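Local atomic coordinates of nuclear polyadenylated RNA-binding protein NAB2 (Saccharomyces cerevisiae, PDB entry 2V75), a protein that binds the poly(A) tails of mRNAs and pre-mRNAs, preventing their degradation by the exosome, and takes part in tail-length control and nuclear export. Residues G81-A84 with E85-V88. Residues are numbered along the deposited sequence; the frame is centred on the assembly and turned at random.
Sequences GESA and ENIV
Two flat side-chain groups, the E82 carboxylate and the N86 amide, meet at about a right angle where the chain enters helix 84-93, their planes 55° apart. One face of the carboxylate is covered by the N86 methylene, with CD of E82 3.7 Å from CB of N86. At the carboxylate's edge, on the anti side of OE1, the backbone N of S83 donates to OE1 of E82 over 3.0 Å, displaced out of the plane toward the same face. The amide in turn has the S83 hydroxyl over one face: OG of S83 lies 3.1 Å from CG of N86, almost straight above it, a placement that holds whichever way the amide is turned.

The same hydroxyl accepts the capping bond, N86 N to S83 OG at 3.1 Å with an angle of 160° at the hydrogen, satisfying a first-turn N-H that has no preceding helical carbonyl. Regular helical bonding starts with I87 N to S83 O at 3.2 Å, followed by the straighter V88 N to A84 O at 2.9 Å.

E82 reaches forward because CG stands anti to its backbone N (chi1 168°) and the chain then bends at chi2. Its methylene consequently meets I87, CG of E82 lying 3.5 Å from CG1 of I87. I87 is buried, packing on A74, A77 and L78 of helix 61-79 and on I13 of helix 7-18, whereas A84 touches N9.

G81, with positive phi, closes helix 61-79 in a Schellman motif. S83 is the N-cap and N86 its N3 residue; E82 (N') and I87 (N4) are only staple-like, since E82 is charged. Schellman motif and N-cap thus bracket a short connection between the last two helices of the all-helical, PWI-like N-terminal domain of Nab2.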
loop_
_atom_site.group_PDB
_atom_site.type_symbol
_atom_site.label_atom_id
_atom_site.label_comp_id
_atom_site.label_asym_id
_atom_site.label_seq_id
_atom_site.Cartn_x
_atom_site.Cartn_y
_atom_site.Cartn_z
ATOM N N GLY A 81 -5.568 -11.654 12.386
ATOM C CA GLY A 81 -6.781 -12.383 12.037
ATOM C C GLY A 81 -7.937 -11.521 11.574
ATOM O O GLY A 81 -9.050 -12.026 11.373
ATOM N N GLU A 82 -7.684 -10.229 11.396
ATOM C CA GLU A 82 -8.683 -9.327 10.856
ATOM C C GLU A 82 -8.972 -9.755 9.418
ATOM O O GLU A 82 -8.076 -10.205 8.701
ATOM C CB GLU A 82 -8.164 -7.892 10.964
ATOM C CG GLU A 82 -8.939 -6.824 10.196
ATOM C CD GLU A 82 -10.330 -6.554 10.743
ATOM O OE1 GLU A 82 -11.069 -7.527 11.019
ATOM O OE2 GLU A 82 -10.682 -5.355 10.858
ATOM N N SER A 83 -10.230 -9.647 9.000
ATOM C CA SER A 83 -10.622 -10.074 7.658
ATOM C C SER A 83 -10.228 -9.020 6.596
ATOM O O SER A 83 -10.289 -7.798 6.844
ATOM C CB SER A 83 -12.148 -10.428 7.628
ATOM O OG SER A 83 -12.908 -9.241 7.280
ATOM N N ALA A 84 -9.769 -9.452 5.417
ATOM C CA ALA A 84 -9.463 -8.536 4.325
ATOM C C ALA A 84 -10.674 -7.680 3.913
ATOM O O ALA A 84 -10.512 -6.506 3.619
ATOM C CB ALA A 84 -8.944 -9.293 3.080
ATOM N N GLU A 85 -11.876 -8.247 3.901
ATOM C CA GLU A 85 -13.100 -7.469 3.616
ATOM C C GLU A 85 -13.230 -6.261 4.520
ATOM O O GLU A 85 -13.473 -5.157 4.045
ATOM C CB GLU A 85 -14.360 -8.320 3.811
ATOM C CG GLU A 85 -14.589 -9.197 2.623
ATOM C CD GLU A 85 -15.846 -10.055 2.870
ATOM O OE1 GLU A 85 -17.019 -9.476 2.956
ATOM O OE2 GLU A 85 -15.616 -11.321 2.949
ATOM N N ASN A 86 -13.089 -6.496 5.831
ATOM C CA ASN A 86 -13.259 -5.449 6.828
ATOM C C ASN A 86 -12.236 -4.346 6.565
ATOM O O ASN A 86 -12.540 -3.142 6.662
ATOM C CB ASN A 86 -13.080 -5.980 8.267
ATOM C CG ASN A 86 -14.224 -6.868 8.747
ATOM O OD1 ASN A 86 -14.019 -7.707 9.644
ATOM N ND2 ASN A 86 -15.435 -6.681 8.179
ATOM N N ILE A 87 -11.020 -4.758 6.197
ATOM C CA ILE A 87 -9.959 -3.805 5.934
ATOM C C ILE A 87 -10.239 -2.963 4.680
ATOM O O ILE A 87 -10.097 -1.741 4.683
ATOM C CB ILE A 87 -8.570 -4.499 5.869
ATOM C CG1 ILE A 87 -8.262 -5.200 7.205
ATOM C CG2 ILE A 87 -7.528 -3.476 5.428
ATOM C CD1 ILE A 87 -6.910 -5.887 7.228
ATOM N N VAL A 88 -10.658 -3.636 3.617
ATOM C CA VAL A 88 -11.144 -2.973 2.408
ATOM C C VAL A 88 -12.299 -2.004 2.694
ATOM O O VAL A 88 -12.264 -0.876 2.227
ATOM C CB VAL A 88 -11.600 -4.014 1.382
ATOM C CG1 VAL A 88 -12.309 -3.332 0.185
ATOM C CG2 VAL A 88 -10.416 -4.836 0.845
#